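Local coordinates for proteolytically activated form of PPO4 Tyrosinase (Agaricus bisporus var. bisporus H97, PDB 4OUA), which uses a pair of copper ions to hydroxylate monophenols and oxidise the resulting o-diphenols to o-quinones, probably as the first step of melanin formation, at residues Leu166-Ser169 with Phe170-Ile173; Ala248-Asp251 with Asp252-Phe256; Arg287-Ser290 with Leu291-Leu295; Gly312-Pro315 with Gly316-Leu319; Tyr329-Glu332 with Asp333-Trp336. All coordinates share one frame; numbering follows the deposited sequence.

Contact 1 (Leu166-Ser169 with Phe170-Ile173); sequences LRYS and FHPI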
loop_
_atom_site.group_PDB
_atom_site.type_symbol
_atom_site.label_atom_id
_atom_site.label_comp_id
_atom_site.label_asym_id
_atom_site.label_seq_id
_atom_site.Cartn_x
_atom_site.Cartn_y
_atom_site.Cartn_z
ATOM N N LEU A 166 8.705 1.736 11.526
ATOM C CA LEU A 166 8.833 0.405 12.109
ATOM C C LEU A 166 7.500 -0.153 12.602
ATOM O O LEU A 166 7.160 -1.304 12.329
ATOM C CB LEU A 166 9.839 0.420 13.262
ATOM C CG LEU A 166 11.305 0.659 12.897
ATOM C CD1 LEU A 166 12.197 0.436 14.104
ATOM C CD2 LEU A 166 11.731 -0.236 11.745
ATOM N N ARG A 167 6.742 0.663 13.324
ATOM C CA ARG A 167 5.522 0.185 13.961
ATOM C C ARG A 167 4.553 1.319 14.272
ATOM O O ARG A 167 4.961 2.471 14.418
ATOM C CB ARG A 167 5.869 -0.561 15.250
ATOM C CG ARG A 167 6.530 0.328 16.297
ATOM C CD ARG A 167 7.068 -0.472 17.468
ATOM N NE ARG A 167 8.129 -1.391 17.066
ATOM C CZ ARG A 167 9.416 -1.069 17.001
ATOM N NH1 ARG A 167 9.813 0.160 17.302
ATOM N NH2 ARG A 167 10.310 -1.977 16.628
ATOM N N TYR A 168 3.271 0.986 14.371
ATOM C CA TYR A 168 2.272 1.937 14.845
ATOM C C TYR A 168 1.896 1.631 16.289
ATOM O O TYR A 168 1.725 0.469 16.661
ATOM C CB TYR A 168 1.021 1.912 13.965
ATOM C CG TYR A 168 -0.140 2.680 14.555
ATOM C CD1 TYR A 168 -0.108 4.066 14.640
ATOM C CD2 TYR A 168 -1.264 2.022 15.033
ATOM C CE1 TYR A 168 -1.164 4.776 15.183
ATOM C CE2 TYR A 168 -2.326 2.722 15.578
ATOM C CZ TYR A 168 -2.271 4.099 15.649
ATOM O OH TYR A 168 -3.324 4.801 16.190
ATOM N N SER A 169 1.773 2.676 17.100
ATOM C CA SER A 169 1.371 2.513 18.490
ATOM C C SER A 169 -0.106 2.840 18.656
ATOM O O SER A 169 -0.522 3.977 18.444
ATOM C CB SER A 169 2.216 3.400 19.407
ATOM O OG SER A 169 3.595 3.085 19.304
ATOM N N PHE A 170 -0.898 1.838 19.026
ATOM C CA PHE A 170 -2.324 2.041 19.244
ATOM C C PHE A 170 -2.568 2.925 20.464
ATOM O O PHE A 170 -1.894 2.790 21.486
ATOM C CB PHE A 170 -3.043 0.701 19.413
ATOM C CG PHE A 170 -3.092 -0.126 18.158
ATOM C CD1 PHE A 170 -2.085 -1.032 17.867
ATOM C CD2 PHE A 170 -4.150 -0.001 17.272
ATOM C CE1 PHE A 170 -2.130 -1.793 16.714
ATOM C CE2 PHE A 170 -4.201 -0.759 16.118
ATOM C CZ PHE A 170 -3.190 -1.657 15.837
ATOM N N HIS A 171 -3.533 3.831 20.345
ATOM C CA HIS A 171 -3.892 4.722 21.440
ATOM C C HIS A 171 -5.361 5.123 21.356
ATOM O O HIS A 171 -5.701 6.160 20.787
ATOM C CB HIS A 171 -2.996 5.965 21.439
ATOM C CG HIS A 171 -2.872 6.624 20.099
ATOM N ND1 HIS A 171 -3.806 7.514 19.618
ATOM C CD2 HIS A 171 -1.924 6.517 19.139
ATOM C CE1 HIS A 171 -3.439 7.930 18.420
ATOM N NE2 HIS A 171 -2.300 7.339 18.105
ATOM N N PRO A 172 -6.242 4.293 21.930
ATOM C CA PRO A 172 -5.854 3.049 22.596
ATOM C C PRO A 172 -5.981 1.841 21.674
ATOM O O PRO A 172 -6.231 2.004 20.479
ATOM C CB PRO A 172 -6.858 2.959 23.740
ATOM C CG PRO A 172 -8.109 3.536 23.140
ATOM C CD PRO A 172 -7.671 4.592 22.136
ATOM N N ILE A 173 -5.806 0.645 22.226
ATOM C CA ILE A 173 -6.129 -0.569 21.494
ATOM C C ILE A 173 -7.641 -0.631 21.344
ATOM O O ILE A 173 -8.357 -0.815 22.327
ATOM C CB ILE A 173 -5.613 -1.833 22.204
ATOM C CG1 ILE A 173 -4.088 -1.806 22.306
ATOM C CG2 ILE A 173 -6.076 -3.082 21.469
ATOM C CD1 ILE A 173 -3.504 -3.009 23.010
#

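Contact 2 (Ala248-Asp251 with Asp252-Phe256); sequences AVHD and DIHGF. With CU1 (copper (I) ion), chain D.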
loop_
_atom_site.group_PDB
_atom_site.type_symbol
_atom_site.label_atom_id
_atom_site.label_comp_id
_atom_site.label_asym_id
_atom_site.label_seq_id
_atom_site.Cartn_x
_atom_site.Cartn_y
_atom_site.Cartn_z
ATOM N N ALA A 248 -1.785 -13.456 -5.309
ATOM C CA ALA A 248 -1.079 -14.633 -4.814
ATOM C C ALA A 248 0.371 -14.297 -4.483
ATOM O O ALA A 248 0.863 -14.625 -3.403
ATOM C CB ALA A 248 -1.146 -15.757 -5.834
ATOM N N VAL A 249 1.046 -13.640 -5.423
ATOM C CA VAL A 249 2.417 -13.186 -5.222
ATOM C C VAL A 249 2.474 -12.147 -4.109
ATOM O O VAL A 249 3.470 -12.029 -3.393
ATOM C CB VAL A 249 3.002 -12.584 -6.515
ATOM C CG1 VAL A 249 4.416 -12.081 -6.279
ATOM C CG2 VAL A 249 2.972 -13.612 -7.636
ATOM N N HIS A 250 1.337 -11.385 -3.980
ATOM C CA HIS A 250 1.199 -10.339 -2.976
ATOM C C HIS A 250 1.067 -10.912 -1.566
ATOM O O HIS A 250 1.466 -10.278 -0.587
ATOM C CB HIS A 250 -0.010 -9.462 -3.314
ATOM C CG HIS A 250 -0.714 -8.908 -2.115
ATOM N ND1 HIS A 250 -1.800 -9.528 -1.536
ATOM C CD2 HIS A 250 -0.491 -7.786 -1.392
ATOM C CE1 HIS A 250 -2.212 -8.813 -0.503
ATOM N NE2 HIS A 250 -1.432 -7.753 -0.391
ATOM N N ASP A 251 0.516 -12.110 -1.467
ATOM C CA ASP A 251 0.274 -12.747 -0.175
ATOM C C ASP A 251 1.569 -13.147 0.525
ATOM O O ASP A 251 1.650 -13.115 1.752
ATOM C CB ASP A 251 -0.619 -13.978 -0.342
ATOM C CG ASP A 251 -2.021 -13.626 -0.795
ATOM O OD1 ASP A 251 -2.462 -12.486 -0.537
ATOM O OD2 ASP A 251 -2.683 -14.493 -1.404
ATOM N N ASP A 252 2.575 -13.526 -0.257
ATOM C CA ASP A 252 3.845 -13.991 0.293
ATOM C C ASP A 252 4.539 -12.929 1.143
ATOM O O ASP A 252 5.229 -13.252 2.109
ATOM C CB ASP A 252 4.781 -14.444 -0.832
ATOM C CG ASP A 252 4.322 -15.733 -1.492
ATOM O OD1 ASP A 252 3.099 -15.988 -1.518
ATOM O OD2 ASP A 252 5.185 -16.490 -1.985
ATOM N N ILE A 253 4.357 -11.663 0.785
ATOM C CA ILE A 253 5.011 -10.578 1.509
ATOM C C ILE A 253 4.362 -10.343 2.868
ATOM O O ILE A 253 5.036 -9.965 3.824
ATOM C CB ILE A 253 4.994 -9.266 0.708
ATOM C CG1 ILE A 253 5.615 -9.479 -0.675
ATOM C CG2 ILE A 253 5.734 -8.176 1.467
ATOM C CD1 ILE A 253 7.045 -9.968 -0.629
ATOM N N HIS A 254 3.071 -10.561 2.952
ATOM C CA HIS A 254 2.367 -10.450 4.226
ATOM C C HIS A 254 2.801 -11.567 5.165
ATOM O O HIS A 254 2.912 -11.368 6.373
ATOM C CB HIS A 254 0.851 -10.485 4.018
ATOM C CG HIS A 254 0.279 -9.196 3.515
ATOM N ND1 HIS A 254 0.180 -8.069 4.302
ATOM C CD2 HIS A 254 -0.226 -8.856 2.305
ATOM C CE1 HIS A 254 -0.360 -7.089 3.598
ATOM N NE2 HIS A 254 -0.613 -7.539 2.382
ATOM N N GLY A 255 3.038 -12.752 4.609
ATOM C CA GLY A 255 3.485 -13.894 5.383
ATOM C C GLY A 255 4.898 -13.729 5.906
ATOM O O GLY A 255 5.172 -14.016 7.069
ATOM N N PHE A 256 5.795 -13.266 5.042
ATOM C CA PHE A 256 7.195 -13.080 5.412
ATOM C C PHE A 256 7.343 -12.130 6.593
ATOM O O PHE A 256 8.142 -12.368 7.496
ATOM C CB PHE A 256 8.002 -12.546 4.224
ATOM C CG PHE A 256 8.123 -13.514 3.082
ATOM C CD1 PHE A 256 7.842 -14.859 3.259
ATOM C CD2 PHE A 256 8.523 -13.079 1.829
ATOM C CE1 PHE A 256 7.956 -15.748 2.208
ATOM C CE2 PHE A 256 8.639 -13.963 0.777
ATOM C CZ PHE A 256 8.355 -15.298 0.966
HETATM CU CU CU1 D . -2.106 -6.874 1.242
HETATM O O HOH W 1 -4.298 -7.233 1.708
#

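Contact 3 (Arg287-Ser290 with Leu291-Leu295); sequences RHLS and LWQAL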
loop_
_atom_site.group_PDB
_atom_site.type_symbol
_atom_site.label_atom_id
_atom_site.label_comp_id
_atom_site.label_asym_id
_atom_site.label_seq_id
_atom_site.Cartn_x
_atom_site.Cartn_y
_atom_site.Cartn_z
ATOM N N ARG A 287 2.458 -0.809 -8.494
ATOM C CA ARG A 287 3.443 -0.621 -9.553
ATOM C C ARG A 287 3.448 -1.823 -10.488
ATOM O O ARG A 287 3.658 -1.687 -11.692
ATOM C CB ARG A 287 4.839 -0.402 -8.971
ATOM C CG ARG A 287 5.883 -0.020 -10.009
ATOM C CD ARG A 287 7.232 0.252 -9.371
ATOM N NE ARG A 287 7.895 -0.980 -8.960
ATOM C CZ ARG A 287 8.878 -1.559 -9.640
ATOM N NH1 ARG A 287 9.321 -1.012 -10.763
ATOM N NH2 ARG A 287 9.424 -2.680 -9.195
ATOM N N HIS A 288 3.221 -3.001 -9.916
ATOM C CA HIS A 288 3.116 -4.226 -10.696
ATOM C C HIS A 288 1.944 -4.124 -11.663
ATOM O O HIS A 288 2.046 -4.514 -12.827
ATOM C CB HIS A 288 2.948 -5.440 -9.778
ATOM C CG HIS A 288 4.185 -5.797 -9.016
ATOM N ND1 HIS A 288 4.186 -6.715 -7.988
ATOM C CD2 HIS A 288 5.464 -5.368 -9.138
ATOM C CE1 HIS A 288 5.412 -6.834 -7.507
ATOM N NE2 HIS A 288 6.206 -6.027 -8.187
ATOM N N LEU A 289 0.833 -3.590 -11.168
ATOM C CA LEU A 289 -0.353 -3.393 -11.988
ATOM C C LEU A 289 -0.057 -2.445 -13.146
ATOM O O LEU A 289 -0.501 -2.672 -14.269
ATOM C CB LEU A 289 -1.504 -2.853 -11.138
ATOM C CG LEU A 289 -2.849 -2.692 -11.843
ATOM C CD1 LEU A 289 -3.303 -4.017 -12.427
ATOM C CD2 LEU A 289 -3.885 -2.145 -10.877
ATOM N N SER A 290 0.700 -1.388 -12.867
ATOM C CA SER A 290 1.089 -0.428 -13.897
ATOM C C SER A 290 1.992 -1.081 -14.939
ATOM O O SER A 290 1.830 -0.855 -16.137
ATOM C CB SER A 290 1.796 0.780 -13.276
ATOM O OG SER A 290 0.909 1.542 -12.477
ATOM N N LEU A 291 2.940 -1.890 -14.473
ATOM C CA LEU A 291 3.859 -2.594 -15.363
ATOM C C LEU A 291 3.122 -3.632 -16.202
ATOM O O LEU A 291 3.360 -3.759 -17.404
ATOM C CB LEU A 291 4.975 -3.267 -14.565
ATOM C CG LEU A 291 6.043 -2.356 -13.961
ATOM C CD1 LEU A 291 7.100 -3.178 -13.240
ATOM C CD2 LEU A 291 6.680 -1.492 -15.036
ATOM N N TRP A 292 2.230 -4.371 -15.554
ATOM C CA TRP A 292 1.432 -5.386 -16.230
ATOM C C TRP A 292 0.549 -4.757 -17.304
ATOM O O TRP A 292 0.360 -5.334 -18.375
ATOM C CB TRP A 292 0.581 -6.152 -15.216
ATOM C CG TRP A 292 -0.400 -7.091 -15.834
ATOM C CD1 TRP A 292 -0.186 -8.393 -16.179
ATOM C CD2 TRP A 292 -1.761 -6.803 -16.176
ATOM N NE1 TRP A 292 -1.330 -8.934 -16.717
ATOM C CE2 TRP A 292 -2.309 -7.979 -16.727
ATOM C CE3 TRP A 292 -2.566 -5.665 -16.071
ATOM C CZ2 TRP A 292 -3.628 -8.048 -17.172
ATOM C CZ3 TRP A 292 -3.875 -5.737 -16.512
ATOM C CH2 TRP A 292 -4.392 -6.919 -17.056
ATOM N N GLN A 293 0.016 -3.573 -17.014
ATOM C CA GLN A 293 -0.795 -2.839 -17.981
ATOM C C GLN A 293 -0.000 -2.528 -19.244
ATOM O O GLN A 293 -0.552 -2.497 -20.342
ATOM C CB GLN A 293 -1.326 -1.539 -17.371
ATOM C CG GLN A 293 -2.383 -1.725 -16.296
ATOM C CD GLN A 293 -2.798 -0.412 -15.664
ATOM O OE1 GLN A 293 -2.793 -0.269 -14.440
ATOM N NE2 GLN A 293 -3.156 0.560 -16.496
ATOM N N ALA A 294 1.298 -2.299 -19.079
ATOM C CA ALA A 294 2.168 -1.990 -20.206
ATOM C C ALA A 294 2.320 -3.199 -21.125
ATOM O O ALA A 294 2.434 -3.054 -22.342
ATOM C CB ALA A 294 3.526 -1.523 -19.712
ATOM N N LEU A 295 2.317 -4.390 -20.538
ATOM C CA LEU A 295 2.459 -5.620 -21.309
ATOM C C LEU A 295 1.124 -6.077 -21.887
ATOM O O LEU A 295 1.067 -6.589 -23.003
ATOM C CB LEU A 295 3.059 -6.733 -20.446
ATOM C CG LEU A 295 4.471 -6.507 -19.903
ATOM C CD1 LEU A 295 4.947 -7.730 -19.132
ATOM C CD2 LEU A 295 5.440 -6.168 -21.027
#

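Contact 4 (Gly312-Pro315 with Gly316-Leu319); sequences GFAP and GTEL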
loop_
_atom_site.group_PDB
_atom_site.type_symbol
_atom_site.label_atom_id
_atom_site.label_comp_id
_atom_site.label_asym_id
_atom_site.label_seq_id
_atom_site.Cartn_x
_atom_site.Cartn_y
_atom_site.Cartn_z
ATOM N N GLY A 312 -18.246 -3.716 1.400
ATOM C CA GLY A 312 -18.793 -3.155 0.180
ATOM C C GLY A 312 -19.739 -4.136 -0.485
ATOM O O GLY A 312 -20.782 -3.749 -1.013
ATOM N N PHE A 313 -19.374 -5.414 -0.452
ATOM C CA PHE A 313 -20.163 -6.449 -1.108
ATOM C C PHE A 313 -20.345 -7.678 -0.226
ATOM O O PHE A 313 -19.376 -8.224 0.301
ATOM C CB PHE A 313 -19.510 -6.866 -2.427
ATOM C CG PHE A 313 -19.056 -5.714 -3.271
ATOM C CD1 PHE A 313 -19.966 -4.982 -4.015
ATOM C CD2 PHE A 313 -17.717 -5.367 -3.328
ATOM C CE1 PHE A 313 -19.549 -3.920 -4.797
ATOM C CE2 PHE A 313 -17.292 -4.310 -4.107
ATOM C CZ PHE A 313 -18.212 -3.585 -4.843
ATOM N N ALA A 314 -21.591 -8.113 -0.074
ATOM C CA ALA A 314 -21.887 -9.342 0.649
ATOM C C ALA A 314 -21.519 -10.549 -0.208
ATOM O O ALA A 314 -21.479 -10.451 -1.435
ATOM C CB ALA A 314 -23.351 -9.391 1.043
ATOM N N PRO A 315 -21.253 -11.693 0.438
ATOM C CA PRO A 315 -20.833 -12.909 -0.269
ATOM C C PRO A 315 -21.883 -13.396 -1.263
ATOM O O PRO A 315 -23.024 -13.651 -0.881
ATOM C CB PRO A 315 -20.634 -13.923 0.863
ATOM C CG PRO A 315 -21.478 -13.414 1.982
ATOM C CD PRO A 315 -21.410 -11.922 1.884
ATOM N N GLY A 316 -21.495 -13.514 -2.530
ATOM C CA GLY A 316 -22.401 -13.970 -3.567
ATOM C C GLY A 316 -22.777 -12.872 -4.543
ATOM O O GLY A 316 -23.309 -13.141 -5.620
ATOM N N THR A 317 -22.504 -11.629 -4.164
ATOM C CA THR A 317 -22.789 -10.492 -5.030
ATOM C C THR A 317 -21.926 -10.540 -6.285
ATOM O O THR A 317 -20.761 -10.931 -6.228
ATOM C CB THR A 317 -22.553 -9.153 -4.301
ATOM O OG1 THR A 317 -23.445 -9.047 -3.185
ATOM C CG2 THR A 317 -22.789 -7.982 -5.244
ATOM N N GLU A 318 -22.502 -10.152 -7.419
ATOM C CA GLU A 318 -21.755 -10.084 -8.670
ATOM C C GLU A 318 -21.023 -8.752 -8.781
ATOM O O GLU A 318 -21.584 -7.698 -8.482
ATOM C CB GLU A 318 -22.686 -10.281 -9.868
ATOM C CG GLU A 318 -23.109 -11.723 -10.096
ATOM C CD GLU A 318 -21.984 -12.579 -10.650
ATOM O OE1 GLU A 318 -21.115 -12.032 -11.361
ATOM O OE2 GLU A 318 -21.968 -13.798 -10.372
ATOM N N LEU A 319 -19.765 -8.803 -9.208
ATOM C CA LEU A 319 -18.947 -7.601 -9.303
ATOM C C LEU A 319 -18.325 -7.436 -10.686
ATOM O O LEU A 319 -17.856 -8.401 -11.288
ATOM C CB LEU A 319 -17.845 -7.619 -8.240
ATOM C CG LEU A 319 -18.256 -7.365 -6.787
ATOM C CD1 LEU A 319 -19.140 -8.475 -6.248
ATOM C CD2 LEU A 319 -17.029 -7.206 -5.920
#

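Contact 5 (Tyr329-Glu332 with Asp333-Trp336); sequences YETE and DKPW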
loop_
_atom_site.group_PDB
_atom_site.type_symbol
_atom_site.label_atom_id
_atom_site.label_comp_id
_atom_site.label_asym_id
_atom_site.label_seq_id
_atom_site.Cartn_x
_atom_site.Cartn_y
_atom_site.Cartn_z
ATOM N N TYR A 329 -14.492 7.649 -3.073
ATOM C CA TYR A 329 -15.368 8.456 -3.918
ATOM C C TYR A 329 -14.610 9.476 -4.762
ATOM O O TYR A 329 -13.704 10.153 -4.274
ATOM C CB TYR A 329 -16.409 9.179 -3.060
ATOM C CG TYR A 329 -17.578 8.313 -2.652
ATOM C CD1 TYR A 329 -17.423 7.292 -1.725
ATOM C CD2 TYR A 329 -18.841 8.524 -3.190
ATOM C CE1 TYR A 329 -18.492 6.499 -1.349
ATOM C CE2 TYR A 329 -19.915 7.740 -2.820
ATOM C CZ TYR A 329 -19.735 6.729 -1.900
ATOM O OH TYR A 329 -20.803 5.945 -1.530
ATOM N N GLU A 330 -14.993 9.580 -6.031
ATOM C CA GLU A 330 -14.429 10.579 -6.932
ATOM C C GLU A 330 -14.831 11.978 -6.477
ATOM O O GLU A 330 -14.016 12.899 -6.465
ATOM C CB GLU A 330 -14.897 10.338 -8.366
ATOM C CG GLU A 330 -14.706 8.913 -8.854
ATOM C CD GLU A 330 -15.299 8.686 -10.232
ATOM O OE1 GLU A 330 -15.346 7.519 -10.677
ATOM O OE2 GLU A 330 -15.720 9.676 -10.869
ATOM N N THR A 331 -16.101 12.123 -6.110
ATOM C CA THR A 331 -16.614 13.372 -5.563
ATOM C C THR A 331 -17.483 13.079 -4.343
ATOM O O THR A 331 -17.430 11.985 -3.785
ATOM C CB THR A 331 -17.434 14.162 -6.604
ATOM O OG1 THR A 331 -18.638 13.451 -6.914
ATOM C CG2 THR A 331 -16.625 14.366 -7.875
ATOM N N GLU A 332 -18.283 14.058 -3.935
ATOM C CA GLU A 332 -19.163 13.889 -2.786
ATOM C C GLU A 332 -20.244 12.839 -3.035
ATOM O O GLU A 332 -20.658 12.134 -2.114
ATOM C CB GLU A 332 -19.816 15.223 -2.415
ATOM C CG GLU A 332 -18.868 16.243 -1.807
ATOM C CD GLU A 332 -18.266 15.769 -0.498
ATOM O OE1 GLU A 332 -18.195 16.576 0.454
ATOM O OE2 GLU A 332 -17.861 14.590 -0.423
ATOM N N ASP A 333 -20.696 12.734 -4.281
ATOM C CA ASP A 333 -21.834 11.880 -4.604
ATOM C C ASP A 333 -21.488 10.756 -5.578
ATOM O O ASP A 333 -22.342 9.932 -5.908
ATOM C CB ASP A 333 -22.974 12.723 -5.183
ATOM C CG ASP A 333 -23.441 13.807 -4.228
ATOM O OD1 ASP A 333 -23.369 13.594 -2.999
ATOM O OD2 ASP A 333 -23.882 14.874 -4.708
ATOM N N LYS A 334 -20.241 10.718 -6.032
ATOM C CA LYS A 334 -19.831 9.737 -7.033
ATOM C C LYS A 334 -18.755 8.794 -6.507
ATOM O O LYS A 334 -17.627 9.214 -6.249
ATOM C CB LYS A 334 -19.331 10.446 -8.294
ATOM C CG LYS A 334 -20.330 11.429 -8.883
ATOM C CD LYS A 334 -19.662 12.388 -9.856
ATOM C CE LYS A 334 -20.601 13.523 -10.240
ATOM N NZ LYS A 334 -19.929 14.539 -11.097
ATOM N N PRO A 335 -19.108 7.511 -6.340
ATOM C CA PRO A 335 -18.149 6.479 -5.933
ATOM C C PRO A 335 -17.149 6.174 -7.043
ATOM O O PRO A 335 -17.449 6.402 -8.216
ATOM C CB PRO A 335 -19.036 5.257 -5.651
ATOM C CG PRO A 335 -20.423 5.798 -5.507
ATOM C CD PRO A 335 -20.479 6.983 -6.417
ATOM N N TRP A 336 -15.975 5.671 -6.678
ATOM C CA TRP A 336 -14.983 5.266 -7.666
ATOM C C TRP A 336 -15.382 3.958 -8.344
ATOM O O TRP A 336 -16.108 3.143 -7.772
ATOM C CB TRP A 336 -13.604 5.115 -7.022
ATOM C CG TRP A 336 -12.802 6.378 -7.004
ATOM C CD1 TRP A 336 -12.563 7.186 -5.930
ATOM C CD2 TRP A 336 -12.131 6.980 -8.116
ATOM N NE1 TRP A 336 -11.784 8.254 -6.305
ATOM C CE2 TRP A 336 -11.506 8.152 -7.643
ATOM C CE3 TRP A 336 -11.999 6.645 -9.467
ATOM C CZ2 TRP A 336 -10.759 8.987 -8.471
ATOM C CZ3 TRP A 336 -11.258 7.476 -10.289
ATOM C CH2 TRP A 336 -10.648 8.633 -9.788
#

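Contact 1 (Leu166-Ser169 with Phe170-Ile173)
Tyr168, Phe170 and His171 gather their rings into a small aromatic cluster along an extended loop of the tyrosinase central domain, between strand 158-162 and helix 201-224. Tyr168 and Phe170 form its centre as a T-shaped pair: the edge of Tyr168 is directed at the face of Phe170, with ring centres 5.1 Å apart and planes at 74°. Tyr168 CE2 does the touching, lying 3.7 Å from Phe170 CD2 toward the rim of that ring. The tyrosine has CG opposite its backbone N (chi1 169°), which carries the ring forward along the chain to where Phe170 begins. The apolar Phe170 ring also meets Phe274 and Phe177, a buried setting that suits phenylalanine. Tyrosine suits the place of Tyr168 because its far end is polar, the hydroxyl being hydrogen-bonded to Gln43. His171 CG sits between N and the carbonyl carbon (chi1 49°), which swings the imidazole back along the chain, so that the His171 and Tyr168 rings meet obliquely. His171 NE2 is hydrogen-bonded to Gln39 O, while Tyr168 OH lies over one face of the imidazole, 3.3 Å from His171 NE2.

Contact 2 (Ala248-Asp251 with Asp252-Phe256)
His250 and His254, one helical turn apart, reach the same copper ion through NE2. Metal bonds dominate: His250 NE2 and His254 NE2 each lie 2.0 Å from the copper, a water binds it at 2.3 Å, and His282 completes the protein ligands. Histidine suits both places because NE2 offers a lone pair to the metal while ND1 can engage the protein. Sharing the ion brings His250 NE2 within 2.9 Å of His254 NE2, at the edge of the His254 ring, ring planes 76° apart. His254 has CG beside its backbone N (chi1 -77°), which carries its ring back toward His250.

Side-chain hydrogen bonding forms a second shell. His250 ND1 makes a weak bond to Asp251 OD1 at 3.2 Å, and Asp251 OD2 is held by His235, so the carboxylate may contribute to holding the imidazole's rotation, as may a further hydrogen bond of ND1 to a residue flanking 248-256.

Along the backbone, Gly255 N donates to Asp251 O at 3.2 Å, and His254 N adds a weak bond to the same oxygen. Two histidines four residues apart on one helix, joined by a third from another, are characteristic of the type 3 copper centre of tyrosinases.

Contact 3 (Arg287-Ser290 with Leu291-Leu295)
Near the C-terminal end of helix 277-295, Arg287 and Leu291 lie side by side on successive turns, pointing the same way. Leu291 CD1 rests over one face of the Arg287 guanidinium, 4.0 Å from NH1, an apolar cover for a group whose nitrogens turn to other partners: NH1 forms a salt bridge to Asp353 and NH2 one to Asp132. The chain bends at chi3 (75°), and the several N-H groups of the buried guanidinium let one arginine serve both carboxylates. Beneath these side chains runs regular alpha-helical bonding, with Leu291 N to Arg287 O at 2.9 Å, followed by Trp292 N to His288 O and Gln293 N to Leu289 O. This is one of the helices of the bundle that houses the type 3 copper pair of tyrosinases, and its earlier turns carry the copper ligand His282. Round the helix, Leu289 crosses Trp292 obliquely, its CD1 4.1 Å from Trp292 CE3. Trp292 places CG opposite its backbone N (chi1 172°), which brings CE3 beside Leu289, and the indole also stacks with Phe232 and Tyr296 while NE1 donates to Asn226 O. Leu289 meets Gln293 too, where OE1 comes 3.6 Å from Leu289 CG. The Gln293 amide uses both ends, OE1 accepting from Arg91 and NE2 donating to Thr342 O, so an amide, which both accepts and donates, suits the place.

Contact 4 (Gly312-Pro315 with Gly316-Leu319)
Phe313 and Leu319 meet across a tight reversal of the chain, the leucine methyl CD2 lying over one face of the phenylalanine ring. This is a CH-pi contact: Leu319 CD2 is 3.5 Å from the ring centroid and 24° off the ring normal, displaced toward the rim, where it comes nearest to Phe313 CD2. Leu319 CG backs it up at 4.0 Å from Phe313 CG. A branched aliphatic chain suits this place because its methyl can settle on a flat apolar surface. An alanine at Phe313 is likely to leave the Leu319 methyls without their aromatic cover and open a gap beside them.

One step out is the type II beta turn from Ala314 to Thr317, which brings the two residues together. Its closing bond runs from Thr317 N to Ala314 O at 3.1 Å, with an angle of 160° at the hydrogen. Thr317 OG1 donates to the same oxygen at 3.0 Å, both donors arriving from one face of the carbonyl plane. The hydroxyl gets there because OG1 sits beside its own backbone N (chi1 -62°). Pro315 takes the first corner, whose phi is the one a proline ring imposes. Gly316, at the second, has a positive phi, and a side chain there would run into Pro315 O.

Farther out, strand 318-319 pairs with strand 304-305, and both Phe313 and Leu319 touch Leu85. The chemistry is thus divided: a doubly gripped carbonyl fixes the reversal, and dispersion between methyl and ring joins its two arms.

Contact 5 (Tyr329-Glu332 with Asp333-Trp336)
The rings of Tyr329 and Trp336 each carry an aliphatic group from across the turn on one face. Over the tyrosine lies Pro335, its CA 3.8 Å from the ring centroid in a CH-pi contact, and its CG 3.4 Å from Tyr329 CE2. At the edge of the same ring, in plane, is Lys334 N. The indole receives Glu330: CG stands over the six-membered ring, 3.5 Å from its centroid and 20° off the normal. The glutamate lays this methylene on the ring and extends on from there, the carboxylate plane tilted 53° from the indole, so the apolar part of a charged side chain does the packing. Were Trp336 replaced by an alanine, Glu330 CG would probably lose the indole face it rests on and Thr5 O its donor NE1.

The backbone here forms a compact loop closed by a single beta bridge between Tyr329 and Pro335, in the region between strands 318-319 and 349-350. Lys334 O is its hub. Thr331 N donates to it at 3.3 Å, in the carbonyl plane and on a lone pair, and Glu330 N adds a weak bond. Thr331 faces the turn with OG1 between its backbone N and carbonyl carbon (chi1 67°), where it receives weak bonds from Asp333 N at 3.4 Å and Lys334 N at 3.3 Å; a threonine hydroxyl so placed can stand in for a backbone acceptor. The aliphatic chain of Lys334 runs past it, CG 3.3 Å from Thr331 OG1. At the far end of the tyrosine, OH is hydrogen-bonded to Glu326.

How the contacts relate
The five contacts follow one another along the chain, and no two touch. Contact 2 holds copper ligands itself; contact 3 is closest to it, with nearest atoms about 5 Å apart, and lies on helix 277-295, which also carries the third ligand, His282. The His288 side chain of contact 3 is about 11 Å from a copper ion. Contacts 4 and 5 come later in the chain, about 8 Å apart at their nearest atoms, and the Phe313 side chain is about 12 Å from a copper ion. Contact 1, centred 34 Å from contact 3, lies across the chain's centre from it, yet the Phe170 side chain is about 11 Å from that of the copper ligand His56.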